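Local coordinates for Alpha/beta hydrolase (Legionella pneumophila subsp. pneumophila str. Philadelphia 1, PDB 4EZI), which is of unknown function but has an alpha/beta hydrolase fold and may hydrolyse esters, perhaps as a triacylglycerol lipase, at residues V132-L137 with F299-F304; S78-T83 with I176-M181. One frame throughout, in Å; residues are numbered along the deposited sequence.

Interaction 1 of 2, residues V132-L137 with F299-F304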
# COMPACT_ATOMS: atom_id res chain seq x y z
N VAL A 132 4.80 1.57 7.35
CA VAL A 132 3.54 1.38 8.10
C VAL A 132 3.36 2.52 9.12
O VAL A 132 2.90 2.29 10.23
CB VAL A 132 3.38 -0.04 8.75
CG1 VAL A 132 1.88 -0.34 8.93
CG2 VAL A 132 4.04 -1.11 7.90
N GLN A 133 3.67 3.75 8.67
CA GLN A 133 3.43 4.97 9.43
C GLN A 133 2.24 5.69 8.80
O GLN A 133 2.32 6.21 7.68
CB GLN A 133 4.68 5.84 9.50
CG GLN A 133 5.80 5.17 10.33
CD GLN A 133 7.07 6.00 10.47
OE1 GLN A 133 7.02 7.23 10.45
NE2 GLN A 133 8.21 5.33 10.60
N ALA A 134 1.11 5.65 9.52
CA ALA A 134 -0.15 6.08 8.98
C ALA A 134 -0.14 7.51 8.45
O ALA A 134 -0.66 7.79 7.37
CB ALA A 134 -1.25 5.95 10.03
N GLU A 135 0.44 8.44 9.20
CA GLU A 135 0.31 9.84 8.84
C GLU A 135 0.83 10.14 7.44
O GLU A 135 0.17 10.81 6.65
CB GLU A 135 1.04 10.69 9.86
CG GLU A 135 1.08 12.19 9.59
CD GLU A 135 -0.28 12.85 9.45
OE1 GLU A 135 -1.21 12.47 10.20
OE2 GLU A 135 -0.40 13.79 8.60
N THR A 136 2.05 9.68 7.16
CA THR A 136 2.69 9.96 5.89
C THR A 136 2.29 8.98 4.79
O THR A 136 2.32 9.37 3.62
CB THR A 136 4.21 10.10 5.99
OG1 THR A 136 4.76 8.93 6.60
CG2 THR A 136 4.63 11.36 6.75
N LEU A 137 1.94 7.75 5.09
CA LEU A 137 1.37 6.90 4.04
C LEU A 137 0.10 7.56 3.49
O LEU A 137 -0.13 7.64 2.29
CB LEU A 137 1.10 5.49 4.52
CG LEU A 137 2.33 4.60 4.71
CD1 LEU A 137 1.97 3.28 5.38
CD2 LEU A 137 3.08 4.35 3.38
N PHE A 299 -1.21 2.65 14.51
CA PHE A 299 -1.59 1.44 13.81
C PHE A 299 -3.07 1.28 13.60
O PHE A 299 -3.45 0.65 12.63
CB PHE A 299 -1.06 0.19 14.52
CG PHE A 299 -0.57 -0.87 13.59
CD1 PHE A 299 0.70 -0.80 13.04
CD2 PHE A 299 -1.37 -1.94 13.24
CE1 PHE A 299 1.16 -1.79 12.20
CE2 PHE A 299 -0.91 -2.91 12.39
CZ PHE A 299 0.35 -2.83 11.87
N ASN A 300 -3.90 1.75 14.53
CA ASN A 300 -5.33 1.36 14.59
C ASN A 300 -6.22 2.35 13.85
O ASN A 300 -6.47 3.44 14.33
CB ASN A 300 -5.77 1.20 16.04
CG ASN A 300 -5.08 0.02 16.73
OD1 ASN A 300 -4.49 -0.84 16.08
ND2 ASN A 300 -5.19 -0.03 18.07
N HIS A 301 -6.64 1.94 12.67
CA HIS A 301 -7.46 2.76 11.78
C HIS A 301 -8.60 1.95 11.20
O HIS A 301 -8.74 1.80 10.00
CB HIS A 301 -6.58 3.37 10.69
CG HIS A 301 -5.54 4.30 11.23
ND1 HIS A 301 -5.76 5.64 11.43
CD2 HIS A 301 -4.26 4.06 11.64
CE1 HIS A 301 -4.68 6.20 11.95
NE2 HIS A 301 -3.77 5.26 12.11
N TYR A 302 -9.43 1.41 12.07
CA TYR A 302 -10.55 0.62 11.64
C TYR A 302 -11.83 1.04 12.36
O TYR A 302 -12.77 0.26 12.41
CB TYR A 302 -10.27 -0.87 11.81
CG TYR A 302 -9.78 -1.24 13.19
CD1 TYR A 302 -10.68 -1.48 14.20
CD2 TYR A 302 -8.41 -1.33 13.49
CE1 TYR A 302 -10.26 -1.79 15.50
CE2 TYR A 302 -7.99 -1.65 14.79
CZ TYR A 302 -8.92 -1.87 15.78
OH TYR A 302 -8.52 -2.18 17.07
N ASP A 303 -11.85 2.27 12.85
CA ASP A 303 -12.99 2.78 13.61
C ASP A 303 -13.37 4.19 13.18
O ASP A 303 -13.44 5.12 13.99
CB ASP A 303 -12.66 2.76 15.11
CG ASP A 303 -13.89 2.99 15.99
OD1 ASP A 303 -15.02 2.64 15.57
OD2 ASP A 303 -13.70 3.50 17.12
N PHE A 304 -13.62 4.34 11.89
CA PHE A 304 -14.13 5.57 11.32
C PHE A 304 -15.26 5.22 10.37
O PHE A 304 -15.38 4.08 9.91
CB PHE A 304 -13.04 6.37 10.60
CG PHE A 304 -12.44 5.67 9.40
CD1 PHE A 304 -11.36 4.82 9.55
CD2 PHE A 304 -12.96 5.87 8.12
CE1 PHE A 304 -10.79 4.18 8.44
CE2 PHE A 304 -12.39 5.24 7.02
CZ PHE A 304 -11.31 4.41 7.18

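Interaction 2 of 2, residues S78-T83 with I176-M181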
# COMPACT_ATOMS: atom_id res chain seq x y z
N SER A 78 -6.35 4.76 -7.45
CA SER A 78 -5.10 5.00 -6.72
C SER A 78 -4.73 3.68 -6.09
O SER A 78 -5.47 3.18 -5.24
CB SER A 78 -5.30 6.11 -5.67
OG SER A 78 -4.10 6.42 -4.99
N TYR A 79 -3.60 3.12 -6.50
CA TYR A 79 -3.14 1.84 -6.05
C TYR A 79 -1.86 2.02 -5.20
O TYR A 79 -0.85 2.51 -5.71
CB TYR A 79 -2.85 0.86 -7.22
CG TYR A 79 -2.51 -0.50 -6.69
CD1 TYR A 79 -1.19 -0.84 -6.37
CD2 TYR A 79 -3.51 -1.41 -6.40
CE1 TYR A 79 -0.90 -2.07 -5.83
CE2 TYR A 79 -3.24 -2.63 -5.82
CZ TYR A 79 -1.93 -2.96 -5.53
OH TYR A 79 -1.65 -4.19 -4.96
N GLN A 80 -1.94 1.53 -3.96
CA GLN A 80 -0.88 1.66 -2.96
C GLN A 80 -0.16 0.31 -2.82
O GLN A 80 -0.74 -0.69 -2.38
CB GLN A 80 -1.52 2.07 -1.65
CG GLN A 80 -1.97 3.51 -1.58
CD GLN A 80 -3.03 3.88 -2.59
OE1 GLN A 80 -2.76 4.68 -3.48
NE2 GLN A 80 -4.24 3.33 -2.45
N HIS A 81 1.11 0.30 -3.18
CA HIS A 81 1.90 -0.93 -3.22
C HIS A 81 2.24 -1.50 -1.85
O HIS A 81 2.19 -0.81 -0.83
CB HIS A 81 3.17 -0.73 -4.06
CG HIS A 81 4.20 0.16 -3.44
ND1 HIS A 81 5.01 -0.26 -2.40
CD2 HIS A 81 4.63 1.39 -3.77
CE1 HIS A 81 5.85 0.71 -2.07
NE2 HIS A 81 5.66 1.72 -2.91
N GLY A 82 2.64 -2.77 -1.85
CA GLY A 82 3.04 -3.45 -0.64
C GLY A 82 4.47 -3.17 -0.21
O GLY A 82 5.12 -2.26 -0.71
N THR A 83 4.97 -3.93 0.73
CA THR A 83 6.28 -3.64 1.33
C THR A 83 7.37 -3.74 0.27
O THR A 83 7.48 -4.76 -0.41
CB THR A 83 6.61 -4.65 2.43
OG1 THR A 83 5.62 -4.59 3.45
CG2 THR A 83 7.99 -4.41 3.02
N ILE A 176 -6.45 2.21 3.61
CA ILE A 176 -7.38 2.52 4.69
C ILE A 176 -7.08 3.90 5.29
O ILE A 176 -8.01 4.69 5.51
CB ILE A 176 -7.33 1.44 5.77
CG1 ILE A 176 -8.05 0.17 5.30
CG2 ILE A 176 -7.90 1.93 7.12
CD1 ILE A 176 -9.63 0.32 5.34
N VAL A 177 -5.81 4.22 5.55
CA VAL A 177 -5.49 5.52 6.15
C VAL A 177 -5.68 6.68 5.16
O VAL A 177 -6.12 7.77 5.56
CB VAL A 177 -4.10 5.53 6.86
CG1 VAL A 177 -4.10 4.49 7.98
CG2 VAL A 177 -2.94 5.33 5.88
N MSE A 178 -5.44 6.43 3.88
CA MSE A 178 -5.76 7.40 2.83
C MSE A 178 -7.27 7.68 2.81
O MSE A 178 -7.69 8.83 2.74
CB MSE A 178 -5.32 6.82 1.49
CG MSE A 178 -5.65 7.70 0.31
SE MSE A 178 -5.16 6.83 -1.34
CE MSE A 178 -5.45 8.36 -2.46
N PHE A 179 -8.06 6.62 2.82
CA PHE A 179 -9.53 6.73 2.85
C PHE A 179 -10.02 7.57 4.04
O PHE A 179 -10.81 8.50 3.89
CB PHE A 179 -10.07 5.32 2.89
CG PHE A 179 -11.58 5.17 2.82
CD1 PHE A 179 -12.44 6.08 2.20
CD2 PHE A 179 -12.13 4.02 3.35
CE1 PHE A 179 -13.81 5.82 2.12
CE2 PHE A 179 -13.48 3.74 3.24
CZ PHE A 179 -14.32 4.66 2.64
N GLU A 180 -9.49 7.26 5.23
CA GLU A 180 -9.84 7.97 6.43
C GLU A 180 -9.52 9.45 6.30
O GLU A 180 -10.35 10.31 6.66
CB GLU A 180 -9.11 7.34 7.64
CG GLU A 180 -9.43 7.99 8.95
CD GLU A 180 -8.69 7.37 10.10
OE1 GLU A 180 -7.53 6.95 9.89
OE2 GLU A 180 -9.25 7.33 11.21
N MSE A 181 -8.33 9.76 5.82
CA MSE A 181 -7.89 11.14 5.70
C MSE A 181 -8.63 11.91 4.62
O MSE A 181 -8.90 13.09 4.80
CB MSE A 181 -6.38 11.20 5.48
CG MSE A 181 -5.80 12.61 5.52
SE MSE A 181 -3.87 12.67 5.33
CE MSE A 181 -3.35 12.08 7.13

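Interaction 1 of 2, residues V132-L137 with F299-F304
A chi1 of -155° places CG1 of Val132 across from the backbone N and brings it into contact with Phe299, while His301 puts its CG beside the backbone N (chi1 -63°) and extends its imidazole to Ala134. These two small van der Waals touches illustrate how the end of one helix and the loop after it can meet the lead-in and first turn of another without polar bonds between them. Val132 CG1 lies 3.6 Å from Phe299 CE1 and meets the ring obliquely, the neighbouring CZ being a little farther off. The Ala134 methyl singles out one vertex of the other ring: its CB is 3.3 Å from His301 NE2, but 3.9 Å from both CD2 and CE1 of that ring. The other ring nitrogen, ND1, is hydrogen-bonded to Glu180, which helps fix the rotation of the imidazole. Polar support comes from just outside, where the amide of Asn298 bonds to Val132 O and Ala134 N and so ties the entry of helix 134-154 to the end of helix 292-299. Val132 also touches helices 218-233 and 170-185, through Phe225 and Phe173, and His301 touches the latter helix, ahead of strand 310-314 in the chain.

Interaction 2 of 2, residues S78-T83 with I176-M181
In the alpha/beta hydrolase fold, Ser78 and Gln80 meet Met178 at the interface between the central sheet and helix 170-185, where strand 74-80 faces the helix that follows the probable nucleophile elbow at Ser169. It is an instructive case of an apolar chain laid on a polar but internally paired surface. Met178, present as selenomethionine, runs fully extended from helix 170-185, its CG anti to the backbone N (chi1 177°), and delivers its selenium and methyl to the strand. The selenium sits over the face of the Gln80 amide, with Met178 SE 3.8 Å from Gln80 NE2 and about equally far from CD and OE1 of that residue; the two chains cross at about a right angle.

That amide is held by its own strand. A bend at chi2 (61°) folds Gln80 back, so that Ser78 OG donates to Gln80 OE1 at 2.7 Å while Gln80 NE2 bonds to Ser78 O at 3.1 Å. The second bond is well bent (137° at the hydrogen), its donor standing above the carbonyl plane. NE2 also bonds to Thr175 OG1 on helix 170-185, so these buried polar groups are largely satisfied. Beyond the strand, His81 and Gly82 probably correspond to the region that in relatives contributes to the oxyanion hole, and His81 ND1 bonds in its ring plane to Gly82 O at 2.6 Å. At the far end of the selenomethionine, Met178 CE lies 3.5 Å from Ser78 OG and 3.9 Å from Ser78 CB.

Overall arrangement
Both interactions are buried, yet interaction 2 is the deeper, about 5 Å from the centre of the chain against 12 Å for interaction 1 (centre to centre). Helix 170-185 brings them together: its 176-181 turns form one side of interaction 2, while Glu180 and Val177 of the same turns both meet His301 of interaction 1. Ala134 O also lies against a methyl of Val177. The chemistry follows the location. Near the sheet, a selenomethionine covers polar groups that are paired within their own strand; farther out, methyl groups meet aromatic rings, and polar ties to flanking residues hold the loop and helix start together.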